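Local coordinates for conserved hypothetical protein Ta0289 (Thermoplasma acidophilum DSM 1728, PDB 1PVM) that is of unknown function but joins a pair of CBS domains to a zinc-ribbon-like domain whose four cysteines bind a metal ion such as iron, at residues I66-K71 against K171-S176; Y92-V97 against R129-A134; A98-E103 against E107-V112; L151-K154 against V159-P162. One frame throughout, in Å; residues are numbered along the deposited sequence.

Contact 1: I66-K71 against K171-S176; sequences IPRNKK and KVFRCS. With HG (mercury (II) ion), chain D.
Arg68 reaches Phe173 because its CG stands anti to the carbonyl carbon (chi1 -79°) and the chain then runs extended from CG to NE. Phe173 has the same first torsion sense, CG beside the backbone N (chi1 -90°), and turns the edge of its ring to the arginine: Arg68 NH2 lies near the ring plane, 3.8 Å from Phe173 CD1, with guanidinium and ring 50° apart. The same NH2 is hydrogen-bonded to the backbone O of Glu184, while the phenyl ring forms a cation-pi contact with Arg64. The other terminal nitrogen works through water. Arg68 NH1 gives a hydrogen bond of 2.6 Å to a water, which in turn donates to Lys171 O at 2.9 Å. A second water accepts from both lysines, from Lys70 NZ at 2.8 Å and from Lys171 NZ at 2.9 Å. At the far end of strand 170-175, Cys175 SG binds the mercury ion together with Cys152, Cys155 and Cys180. Between 66-71 and 171-176 the link is mainly one arginine and two waters; Asn69 adds a bond to Glu169. The shared water probably eases the repulsion between two ammonium groups whose NZ atoms are 4.8 Å apart.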
loop_
_atom_site.group_PDB
_atom_site.type_symbol
_atom_site.label_atom_id
_atom_site.label_comp_id
_atom_site.label_asym_id
_atom_site.label_seq_id
_atom_site.Cartn_x
_atom_site.Cartn_y
_atom_site.Cartn_z
ATOM N N ILE B 66 -0.628 -4.911 -11.160
ATOM C CA ILE B 66 -0.477 -3.799 -12.090
ATOM C C ILE B 66 0.444 -4.108 -13.280
ATOM O O ILE B 66 0.100 -3.802 -14.419
ATOM C CB ILE B 66 0.019 -2.523 -11.367
ATOM C CG1 ILE B 66 -0.976 -2.114 -10.268
ATOM C CG2 ILE B 66 0.173 -1.383 -12.365
ATOM C CD1 ILE B 66 -2.344 -1.685 -10.765
ATOM N N PRO B 67 1.616 -4.730 -13.038
ATOM C CA PRO B 67 2.524 -5.036 -14.154
ATOM C C PRO B 67 1.977 -5.963 -15.246
ATOM O O PRO B 67 2.543 -6.030 -16.335
ATOM C CB PRO B 67 3.748 -5.618 -13.452
ATOM C CG PRO B 67 3.741 -4.898 -12.122
ATOM C CD PRO B 67 2.279 -4.988 -11.747
ATOM N N ARG B 68 0.891 -6.675 -14.961
ATOM C CA ARG B 68 0.288 -7.562 -15.960
ATOM C C ARG B 68 -0.524 -6.746 -16.969
ATOM O O ARG B 68 -0.859 -7.229 -18.056
ATOM C CB ARG B 68 -0.632 -8.593 -15.290
ATOM C CG ARG B 68 0.089 -9.767 -14.648
ATOM C CD ARG B 68 -0.902 -10.697 -13.962
ATOM N NE ARG B 68 -0.267 -11.896 -13.420
ATOM C CZ ARG B 68 0.062 -12.968 -14.134
ATOM N NH1 ARG B 68 -0.184 -13.009 -15.438
ATOM N NH2 ARG B 68 0.641 -14.004 -13.539
ATOM N N ASN B 69 -0.852 -5.514 -16.593
ATOM C CA ASN B 69 -1.617 -4.612 -17.447
ATOM C C ASN B 69 -2.921 -5.230 -17.955
ATOM O O ASN B 69 -3.156 -5.322 -19.163
ATOM C CB ASN B 69 -0.749 -4.149 -18.624
ATOM C CG ASN B 69 -1.382 -3.016 -19.403
ATOM O OD1 ASN B 69 -2.140 -2.219 -18.855
ATOM N ND2 ASN B 69 -1.058 -2.927 -20.685
ATOM N N LYS B 70 -3.768 -5.647 -17.020
ATOM C CA LYS B 70 -5.059 -6.248 -17.338
ATOM C C LYS B 70 -6.093 -5.573 -16.456
ATOM O O LYS B 70 -5.748 -4.972 -15.437
ATOM C CB LYS B 70 -5.061 -7.745 -17.006
ATOM C CG LYS B 70 -3.966 -8.570 -17.661
ATOM C CD LYS B 70 -4.189 -8.686 -19.146
ATOM C CE LYS B 70 -3.073 -9.472 -19.795
ATOM N NZ LYS B 70 -3.277 -9.559 -21.264
ATOM N N LYS B 71 -7.361 -5.677 -16.836
ATOM C CA LYS B 71 -8.430 -5.101 -16.030
ATOM C C LYS B 71 -8.510 -5.895 -14.728
ATOM O O LYS B 71 -8.277 -7.106 -14.716
ATOM C CB LYS B 71 -9.773 -5.209 -16.755
ATOM C CG LYS B 71 -9.862 -4.399 -18.035
ATOM C CD LYS B 71 -11.135 -4.727 -18.805
ATOM C CE LYS B 71 -12.373 -4.425 -17.981
ATOM N NZ LYS B 71 -13.626 -4.714 -18.735
ATOM N N LYS B 171 4.241 -11.107 -18.423
ATOM C CA LYS B 171 3.435 -12.043 -19.195
ATOM C C LYS B 171 2.966 -13.193 -18.318
ATOM O O LYS B 171 1.797 -13.569 -18.338
ATOM C CB LYS B 171 4.233 -12.584 -20.382
ATOM C CG LYS B 171 3.850 -11.949 -21.703
ATOM C CD LYS B 171 2.366 -12.141 -21.957
ATOM C CE LYS B 171 1.947 -11.577 -23.288
ATOM N NZ LYS B 171 0.475 -11.598 -23.418
ATOM N N VAL B 172 3.897 -13.747 -17.553
ATOM C CA VAL B 172 3.607 -14.844 -16.640
ATOM C C VAL B 172 4.688 -14.834 -15.578
ATOM O O VAL B 172 5.665 -14.091 -15.679
ATOM C CB VAL B 172 3.699 -16.251 -17.329
ATOM C CG1 VAL B 172 2.743 -16.351 -18.504
ATOM C CG2 VAL B 172 5.131 -16.520 -17.776
ATOM N N PHE B 173 4.484 -15.644 -14.547
ATOM C CA PHE B 173 5.485 -15.834 -13.513
ATOM C C PHE B 173 5.811 -17.291 -13.785
ATOM O O PHE B 173 4.913 -18.130 -13.885
ATOM C CB PHE B 173 4.921 -15.642 -12.102
ATOM C CG PHE B 173 5.010 -14.223 -11.612
ATOM C CD1 PHE B 173 3.999 -13.308 -11.895
ATOM C CD2 PHE B 173 6.134 -13.784 -10.919
ATOM C CE1 PHE B 173 4.106 -11.975 -11.501
ATOM C CE2 PHE B 173 6.248 -12.448 -10.522
ATOM C CZ PHE B 173 5.228 -11.546 -10.818
ATOM N N ARG B 174 7.095 -17.578 -13.942
ATOM C CA ARG B 174 7.549 -18.923 -14.266
ATOM C C ARG B 174 8.345 -19.555 -13.139
ATOM O O ARG B 174 9.187 -18.908 -12.527
ATOM C CB ARG B 174 8.404 -18.853 -15.534
ATOM C CG ARG B 174 9.036 -20.157 -15.985
ATOM C CD ARG B 174 9.893 -19.895 -17.221
ATOM N NE ARG B 174 9.107 -19.237 -18.263
ATOM C CZ ARG B 174 9.610 -18.448 -19.211
ATOM N NH1 ARG B 174 10.916 -18.204 -19.259
ATOM N NH2 ARG B 174 8.800 -17.893 -20.107
ATOM N N CYS B 175 8.077 -20.825 -12.869
ATOM C CA CYS B 175 8.796 -21.533 -11.821
ATOM C C CYS B 175 10.273 -21.690 -12.186
ATOM O O CYS B 175 10.614 -22.024 -13.326
ATOM C CB CYS B 175 8.177 -22.908 -11.605
ATOM S SG CYS B 175 9.077 -23.880 -10.389
ATOM N N SER B 176 11.147 -21.460 -11.211
ATOM C CA SER B 176 12.585 -21.569 -11.432
ATOM C C SER B 176 13.103 -22.995 -11.243
ATOM O O SER B 176 14.288 -23.255 -11.445
ATOM C CB SER B 176 13.330 -20.637 -10.480
ATOM O OG SER B 176 13.167 -21.075 -9.143
HETATM HG HG HG D . 7.252 -25.649 -10.046
HETATM O O HOH W 1 -0.643 -14.777 -17.327
HETATM O O HOH W 2 -1.735 -11.843 -21.581
#

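Contact 2: Y92-V97 against R129-A134; sequences YDVKDV and RYLSRA
Val94 and Leu131 run antiparallel alongside one another, and Val94 meets Tyr130 at about a right angle. One methyl of Val94 serves both neighbours: Val94 CG2, placed between the backbone N and the carbonyl carbon, lies 3.9 Å from Leu131 CD2 and 4.1 Å from Tyr130 CB. On the tyrosine it is therefore the CB that is touched, while the phenol points off from residues 92-97 and the tyrosine side chain also packs on Met9. Leu131 brings a single branch to the contact. Its chi1 of -62° sets CG beside the backbone N, and from there the CD2 branch reaches the first turn of the helix, where it rests 3.7 Å from Val94 O. On the other segment Asp93 is the N-cap of that helix: Lys95 N donates to Asp93 OD2 over 2.9 Å, meeting the oxygen from above the carboxylate plane, and Asp93 OD1 accepts from Met9 N. Ser132 is the N-cap of helix 133-145, its OG bonded to Ser135 N, three residues on rather than two. Leu131 also packs on Ile136 and Ile139 of helix 133-145. No hydrogen bond crosses between 92-97 and 129-134. Aliphatic carbon joins the start of helix 94-104 to the lead-in of helix 133-145, while Asp93 and Ser132 cap the two helix starts and Leu131 O bonds to Arg133 of the second subunit.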
loop_
_atom_site.group_PDB
_atom_site.type_symbol
_atom_site.label_atom_id
_atom_site.label_comp_id
_atom_site.label_asym_id
_atom_site.label_seq_id
_atom_site.Cartn_x
_atom_site.Cartn_y
_atom_site.Cartn_z
ATOM N N TYR B 92 4.718 -16.706 19.073
ATOM C CA TYR B 92 5.852 -15.831 18.768
ATOM C C TYR B 92 5.803 -14.530 19.566
ATOM O O TYR B 92 4.733 -13.964 19.787
ATOM C CB TYR B 92 5.850 -15.452 17.283
ATOM C CG TYR B 92 6.671 -16.334 16.373
ATOM C CD1 TYR B 92 6.685 -17.717 16.525
ATOM C CD2 TYR B 92 7.401 -15.780 15.323
ATOM C CE1 TYR B 92 7.408 -18.532 15.648
ATOM C CE2 TYR B 92 8.121 -16.579 14.444
ATOM C CZ TYR B 92 8.121 -17.952 14.609
ATOM O OH TYR B 92 8.827 -18.744 13.730
ATOM N N ASP B 93 6.967 -14.057 19.996
ATOM C CA ASP B 93 7.043 -12.782 20.689
ATOM C C ASP B 93 7.029 -11.764 19.549
ATOM O O ASP B 93 7.400 -12.100 18.421
ATOM C CB ASP B 93 8.359 -12.647 21.459
ATOM C CG ASP B 93 8.538 -11.266 22.052
ATOM O OD1 ASP B 93 7.758 -10.910 22.957
ATOM O OD2 ASP B 93 9.444 -10.527 21.616
ATOM N N VAL B 94 6.614 -10.533 19.823
ATOM C CA VAL B 94 6.580 -9.524 18.768
ATOM C C VAL B 94 7.949 -9.376 18.107
ATOM O O VAL B 94 8.036 -9.083 16.914
ATOM C CB VAL B 94 6.112 -8.133 19.290
ATOM C CG1 VAL B 94 4.707 -8.232 19.854
ATOM C CG2 VAL B 94 7.087 -7.593 20.330
ATOM N N LYS B 95 9.016 -9.593 18.872
ATOM C CA LYS B 95 10.369 -9.477 18.333
ATOM C C LYS B 95 10.613 -10.494 17.216
ATOM O O LYS B 95 11.239 -10.177 16.205
ATOM C CB LYS B 95 11.408 -9.681 19.439
ATOM C CG LYS B 95 12.834 -9.734 18.912
ATOM C CD LYS B 95 13.820 -10.259 19.945
ATOM C CE LYS B 95 15.214 -10.382 19.340
ATOM N NZ LYS B 95 16.201 -10.984 20.283
ATOM N N ASP B 96 10.117 -11.713 17.414
ATOM C CA ASP B 96 10.257 -12.791 16.437
ATOM C C ASP B 96 9.429 -12.490 15.188
ATOM O O ASP B 96 9.832 -12.811 14.071
ATOM C CB ASP B 96 9.787 -14.114 17.044
ATOM C CG ASP B 96 10.568 -14.495 18.288
ATOM O OD1 ASP B 96 10.093 -15.375 19.039
ATOM O OD2 ASP B 96 11.655 -13.924 18.510
ATOM N N VAL B 97 8.265 -11.882 15.383
ATOM C CA VAL B 97 7.399 -11.543 14.262
ATOM C C VAL B 97 8.062 -10.448 13.433
ATOM O O VAL B 97 8.050 -10.493 12.204
ATOM C CB VAL B 97 6.018 -11.060 14.752
ATOM C CG1 VAL B 97 5.108 -10.768 13.557
ATOM C CG2 VAL B 97 5.393 -12.127 15.631
ATOM N N ARG B 129 2.954 -0.829 18.631
ATOM C CA ARG B 129 2.713 -0.479 20.029
ATOM C C ARG B 129 3.712 -1.138 20.975
ATOM O O ARG B 129 3.822 -0.744 22.142
ATOM C CB ARG B 129 1.301 -0.892 20.450
ATOM C CG ARG B 129 0.177 -0.184 19.720
ATOM C CD ARG B 129 -1.117 -0.300 20.503
ATOM N NE ARG B 129 -2.218 0.407 19.856
ATOM C CZ ARG B 129 -2.826 -0.014 18.754
ATOM N NH1 ARG B 129 -2.441 -1.145 18.172
ATOM N NH2 ARG B 129 -3.820 0.694 18.232
ATOM N N TYR B 130 4.447 -2.127 20.473
ATOM C CA TYR B 130 5.399 -2.859 21.302
ATOM C C TYR B 130 6.853 -2.836 20.846
ATOM O O TYR B 130 7.762 -2.850 21.670
ATOM C CB TYR B 130 4.933 -4.310 21.429
ATOM C CG TYR B 130 3.490 -4.401 21.860
ATOM C CD1 TYR B 130 2.461 -4.411 20.922
ATOM C CD2 TYR B 130 3.150 -4.385 23.213
ATOM C CE1 TYR B 130 1.126 -4.394 21.318
ATOM C CE2 TYR B 130 1.821 -4.367 23.623
ATOM C CZ TYR B 130 0.816 -4.370 22.674
ATOM O OH TYR B 130 -0.496 -4.336 23.082
ATOM N N LEU B 131 7.071 -2.805 19.539
ATOM C CA LEU B 131 8.419 -2.798 18.990
ATOM C C LEU B 131 9.204 -1.537 19.313
ATOM O O LEU B 131 8.634 -0.480 19.589
ATOM C CB LEU B 131 8.371 -2.952 17.468
ATOM C CG LEU B 131 7.777 -4.230 16.884
ATOM C CD1 LEU B 131 7.907 -4.189 15.364
ATOM C CD2 LEU B 131 8.507 -5.445 17.449
ATOM N N SER B 132 10.525 -1.658 19.253
ATOM C CA SER B 132 11.404 -0.526 19.493
ATOM C C SER B 132 11.346 0.352 18.247
ATOM O O SER B 132 10.938 -0.103 17.176
ATOM C CB SER B 132 12.844 -1.007 19.709
ATOM O OG SER B 132 13.388 -1.546 18.513
ATOM N N ARG B 133 11.749 1.608 18.387
ATOM C CA ARG B 133 11.759 2.537 17.266
ATOM C C ARG B 133 12.578 1.960 16.110
ATOM O O ARG B 133 12.147 1.985 14.956
ATOM C CB ARG B 133 12.347 3.876 17.719
ATOM C CG ARG B 133 13.049 4.673 16.632
ATOM C CD ARG B 133 13.701 5.909 17.220
ATOM N NE ARG B 133 12.693 6.775 17.819
ATOM C CZ ARG B 133 12.956 7.898 18.478
ATOM N NH1 ARG B 133 14.211 8.302 18.629
ATOM N NH2 ARG B 133 11.961 8.615 18.981
ATOM N N ALA B 134 13.758 1.435 16.429
ATOM C CA ALA B 134 14.642 0.863 15.424
ATOM C C ALA B 134 14.033 -0.349 14.718
ATOM O O ALA B 134 14.226 -0.537 13.514
ATOM C CB ALA B 134 15.965 0.476 16.062
#

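Contact 3: A98-E103 against E107-V112; sequences AAYLSE and ERCAVV
Apolar packing between Leu101 and Cys109 makes the centre of this contact. Leu101 CD2 lies 3.7 Å from Cys109 SG and also 3.7 Å from Arg108 C, so the methyl rests against both the thiol and the strand backbone, where Arg108 N is buried with no partner in the model. Tyr100 adds the edge of its ring, with Cys109 CB near the ring plane and 4.0 Å from Tyr100 CE2. The sulfur-aromatic contact is oblique: Cys109 SG stands 5.2 Å from the centroid of the Tyr100 ring, 68° off its normal. Because the cysteine's chi1 of 68° sets SG between the backbone N and the carbonyl carbon, one sulfur reaches both the leucine and the tyrosine. Among polar interactions, the hydroxyl of Tyr100 is hydrogen-bonded to Lys87 N on strand 87-89. Outside the packed face, Arg108 grips Glu107 side-on in a salt bridge, with NE at 2.8 Å from Glu107 OE2 and NH2 at 3.0 Å from Glu107 OE1, both carboxylate oxygens close to the guanidinium plane. The axes of 98-103 and 108-112 approach to 9.0 Å, their N-to-C directions 129° apart. They belong to the beta-alpha-beta unit 87-89, 94-104 and 108-112, a crossover of the CBS domain fold.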
loop_
_atom_site.group_PDB
_atom_site.type_symbol
_atom_site.label_atom_id
_atom_site.label_comp_id
_atom_site.label_asym_id
_atom_site.label_seq_id
_atom_site.Cartn_x
_atom_site.Cartn_y
_atom_site.Cartn_z
ATOM N N ALA B 98 8.648 -9.470 14.113
ATOM C CA ALA B 98 9.328 -8.375 13.435
ATOM C C ALA B 98 10.434 -8.916 12.528
ATOM O O ALA B 98 10.550 -8.515 11.366
ATOM C CB ALA B 98 9.913 -7.410 14.462
ATOM N N ALA B 99 11.247 -9.823 13.063
ATOM C CA ALA B 99 12.336 -10.415 12.294
ATOM C C ALA B 99 11.808 -11.169 11.073
ATOM O O ALA B 99 12.409 -11.119 10.000
ATOM C CB ALA B 99 13.146 -11.351 13.178
ATOM N N TYR B 100 10.685 -11.867 11.240
ATOM C CA TYR B 100 10.091 -12.622 10.137
ATOM C C TYR B 100 9.605 -11.678 9.042
ATOM O O TYR B 100 9.870 -11.890 7.861
ATOM C CB TYR B 100 8.910 -13.466 10.625
ATOM C CG TYR B 100 8.193 -14.184 9.497
ATOM C CD1 TYR B 100 8.731 -15.333 8.913
ATOM C CD2 TYR B 100 6.995 -13.687 8.987
ATOM C CE1 TYR B 100 8.088 -15.970 7.845
ATOM C CE2 TYR B 100 6.344 -14.314 7.919
ATOM C CZ TYR B 100 6.896 -15.452 7.355
ATOM O OH TYR B 100 6.250 -16.064 6.304
ATOM N N LEU B 101 8.883 -10.639 9.436
ATOM C CA LEU B 101 8.378 -9.687 8.461
ATOM C C LEU B 101 9.525 -8.999 7.719
ATOM O O LEU B 101 9.521 -8.928 6.494
ATOM C CB LEU B 101 7.500 -8.640 9.150
ATOM C CG LEU B 101 6.202 -9.136 9.800
ATOM C CD1 LEU B 101 5.512 -7.969 10.498
ATOM C CD2 LEU B 101 5.284 -9.747 8.753
ATOM N N SER B 102 10.507 -8.505 8.466
ATOM C CA SER B 102 11.656 -7.813 7.875
ATOM C C SER B 102 12.445 -8.698 6.904
ATOM O O SER B 102 12.856 -8.251 5.827
ATOM C CB SER B 102 12.581 -7.308 8.988
ATOM O OG SER B 102 13.664 -6.575 8.447
ATOM N N GLU B 103 12.652 -9.951 7.293
ATOM C CA GLU B 103 13.373 -10.927 6.476
ATOM C C GLU B 103 12.696 -11.144 5.117
ATOM O O GLU B 103 13.364 -11.398 4.107
ATOM C CB GLU B 103 13.456 -12.253 7.250
ATOM C CG GLU B 103 13.803 -13.499 6.437
ATOM C CD GLU B 103 15.175 -13.443 5.786
ATOM O OE1 GLU B 103 16.054 -12.707 6.287
ATOM O OE2 GLU B 103 15.380 -14.158 4.774
ATOM N N GLU B 107 4.832 -6.375 5.617
ATOM C CA GLU B 107 4.362 -5.457 6.647
ATOM C C GLU B 107 3.195 -6.107 7.400
ATOM O O GLU B 107 2.610 -5.516 8.307
ATOM C CB GLU B 107 3.976 -4.090 6.060
ATOM C CG GLU B 107 3.158 -4.114 4.787
ATOM C CD GLU B 107 1.693 -4.389 5.033
ATOM O OE1 GLU B 107 1.104 -3.727 5.916
ATOM O OE2 GLU B 107 1.129 -5.252 4.331
ATOM N N ARG B 108 2.883 -7.347 7.017
ATOM C CA ARG B 108 1.830 -8.130 7.668
ATOM C C ARG B 108 1.945 -9.599 7.280
ATOM O O ARG B 108 2.547 -9.935 6.265
ATOM C CB ARG B 108 0.439 -7.611 7.293
ATOM C CG ARG B 108 -0.047 -7.949 5.888
ATOM C CD ARG B 108 -1.376 -7.235 5.639
ATOM N NE ARG B 108 -1.200 -5.784 5.709
ATOM C CZ ARG B 108 -2.130 -4.915 6.094
ATOM N NH1 ARG B 108 -3.338 -5.324 6.461
ATOM N NH2 ARG B 108 -1.841 -3.623 6.114
ATOM N N CYS B 109 1.375 -10.475 8.101
ATOM C CA CYS B 109 1.395 -11.902 7.824
ATOM C C CYS B 109 0.313 -12.571 8.649
ATOM O O CYS B 109 -0.258 -11.958 9.549
ATOM C CB CYS B 109 2.763 -12.513 8.165
ATOM S SG CYS B 109 3.172 -12.555 9.930
ATOM N N ALA B 110 0.027 -13.829 8.337
ATOM C CA ALA B 110 -0.989 -14.567 9.066
ATOM C C ALA B 110 -0.367 -15.141 10.328
ATOM O O ALA B 110 0.854 -15.226 10.448
ATOM C CB ALA B 110 -1.544 -15.694 8.198
ATOM N N VAL B 111 -1.221 -15.510 11.274
ATOM C CA VAL B 111 -0.776 -16.117 12.519
ATOM C C VAL B 111 -1.473 -17.470 12.556
ATOM O O VAL B 111 -2.684 -17.549 12.339
ATOM C CB VAL B 111 -1.214 -15.290 13.744
ATOM C CG1 VAL B 111 -0.768 -15.985 15.029
ATOM C CG2 VAL B 111 -0.632 -13.879 13.658
ATOM N N VAL B 112 -0.711 -18.536 12.791
ATOM C CA VAL B 112 -1.294 -19.873 12.847
ATOM C C VAL B 112 -1.079 -20.481 14.225
ATOM O O VAL B 112 -0.096 -20.166 14.904
ATOM C CB VAL B 112 -0.678 -20.826 11.772
ATOM C CG1 VAL B 112 -1.055 -20.349 10.376
ATOM C CG2 VAL B 112 0.848 -20.891 11.917
#

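Contact 4: L151-K154 against V159-P162; sequences LCPK and VLEP. With HG (mercury (II) ion), chain D.
Leu160 packs CG and both methyls against the turn that carries Cys152. CB leads off the strand to CG, which is anti to the carbonyl carbon (chi1 -66°) and lies 3.9 Å from Cys152 N. There the chain forks. The branch CD1 meets Leu151 O at 3.8 Å and then the proline ring, with Pro153 CD 4.2 Å away. CD2 takes the other side and covers the metal-binding cysteine, 4.1 Å from Cys152 CB, while Phe173 of strand 170-175 also packs on the leucine. One residue earlier the two segments are joined by a single beta bridge between Leu151 and Val159. Beside the bridge the Leu151 and Val159 side chains meet at a slant, Leu151 CD2 to Val159 CG2 4.0 Å. The CB of Cys152 stays against the leucine while SG, anti to the backbone N (chi1 -179°), reaches the mercury ion at 2.5 Å. Lys154 N gives the same sulfur a weak hydrogen bond of 3.3 Å, which could tune its charge. Cys155, Cys175 and Cys180 complete the coordination, the site that holds iron(II) in another structure of this protein. A CxxC turn seated on the start of a beta hairpin, with a second pair of cysteines completing the site, is the pattern of a zinc ribbon, consistent with the family of this C-terminal domain.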
loop_
_atom_site.group_PDB
_atom_site.type_symbol
_atom_site.label_atom_id
_atom_site.label_comp_id
_atom_site.label_asym_id
_atom_site.label_seq_id
_atom_site.Cartn_x
_atom_site.Cartn_y
_atom_site.Cartn_z
ATOM N N LEU B 151 6.442 -19.069 -3.952
ATOM C CA LEU B 151 6.783 -20.422 -4.365
ATOM C C LEU B 151 5.734 -21.043 -5.273
ATOM O O LEU B 151 4.538 -20.758 -5.157
ATOM C CB LEU B 151 7.018 -21.302 -3.134
ATOM C CG LEU B 151 8.080 -20.757 -2.172
ATOM C CD1 LEU B 151 8.293 -21.743 -1.047
ATOM C CD2 LEU B 151 9.387 -20.499 -2.911
ATOM N N CYS B 152 6.206 -21.894 -6.179
ATOM C CA CYS B 152 5.358 -22.574 -7.148
ATOM C C CYS B 152 4.321 -23.497 -6.519
ATOM O O CYS B 152 4.658 -24.347 -5.701
ATOM C CB CYS B 152 6.231 -23.383 -8.098
ATOM S SG CYS B 152 5.284 -24.247 -9.352
ATOM N N PRO B 153 3.041 -23.348 -6.905
ATOM C CA PRO B 153 1.979 -24.193 -6.351
ATOM C C PRO B 153 1.997 -25.618 -6.914
ATOM O O PRO B 153 1.358 -26.513 -6.365
ATOM C CB PRO B 153 0.709 -23.438 -6.733
ATOM C CG PRO B 153 1.069 -22.859 -8.053
ATOM C CD PRO B 153 2.481 -22.349 -7.835
ATOM N N LYS B 154 2.732 -25.818 -8.006
ATOM C CA LYS B 154 2.814 -27.135 -8.630
ATOM C C LYS B 154 3.821 -28.061 -7.948
ATOM O O LYS B 154 3.492 -29.199 -7.618
ATOM C CB LYS B 154 3.166 -26.996 -10.116
ATOM C CG LYS B 154 3.176 -28.317 -10.876
ATOM C CD LYS B 154 3.540 -28.112 -12.336
ATOM C CE LYS B 154 3.522 -29.419 -13.104
ATOM N NZ LYS B 154 3.844 -29.199 -14.545
ATOM N N VAL B 159 10.802 -21.179 -7.257
ATOM C CA VAL B 159 10.515 -19.764 -7.043
ATOM C C VAL B 159 9.882 -19.197 -8.306
ATOM O O VAL B 159 10.416 -19.365 -9.403
ATOM C CB VAL B 159 11.805 -18.965 -6.726
ATOM C CG1 VAL B 159 11.495 -17.473 -6.670
ATOM C CG2 VAL B 159 12.391 -19.426 -5.399
ATOM N N LEU B 160 8.732 -18.543 -8.153
ATOM C CA LEU B 160 8.042 -17.945 -9.292
ATOM C C LEU B 160 8.725 -16.629 -9.648
ATOM O O LEU B 160 8.732 -15.693 -8.851
ATOM C CB LEU B 160 6.571 -17.700 -8.952
ATOM C CG LEU B 160 5.732 -18.962 -8.717
ATOM C CD1 LEU B 160 4.327 -18.571 -8.306
ATOM C CD2 LEU B 160 5.701 -19.803 -9.985
ATOM N N GLU B 161 9.303 -16.570 -10.845
ATOM C CA GLU B 161 10.014 -15.383 -11.313
ATOM C C GLU B 161 9.254 -14.725 -12.460
ATOM O O GLU B 161 8.653 -15.406 -13.286
ATOM C CB GLU B 161 11.416 -15.765 -11.799
ATOM C CG GLU B 161 12.303 -16.459 -10.763
ATOM C CD GLU B 161 12.840 -15.512 -9.697
ATOM O OE1 GLU B 161 13.636 -15.967 -8.846
ATOM O OE2 GLU B 161 12.471 -14.315 -9.707
ATOM N N PRO B 162 9.289 -13.387 -12.532
ATOM C CA PRO B 162 8.609 -12.607 -13.574
ATOM C C PRO B 162 9.219 -12.784 -14.961
ATOM O O PRO B 162 10.434 -12.816 -15.099
ATOM C CB PRO B 162 8.780 -11.158 -13.106
ATOM C CG PRO B 162 9.157 -11.261 -11.648
ATOM C CD PRO B 162 9.979 -12.505 -11.574
HETATM HG HG HG D . 7.252 -25.649 -10.046
#

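Contacts 2 and 3 lie in the second CBS domain, their centres 10 Å apart, and share helix 94-104; Leu131 of contact 2 packs on Ala98 of contact 3. Contacts 1 and 4, with centres 12 Å apart, meet on the two-stranded sheet of 160-164 and 170-175, where Arg174 N probably hydrogen-bonds to Glu161 O, and both hold cysteines of one metal site. Contacts 1 and 2 are 34 Å apart between centres, on opposite sides of the chain's centre, yet both touch the second subunit. Contact 3 is nested within contact 2, and contacts 2, 3 and 4 all fall inside the loop closed by contact 1, which fastens the C-terminal ribbon to the loop after helix 58-65.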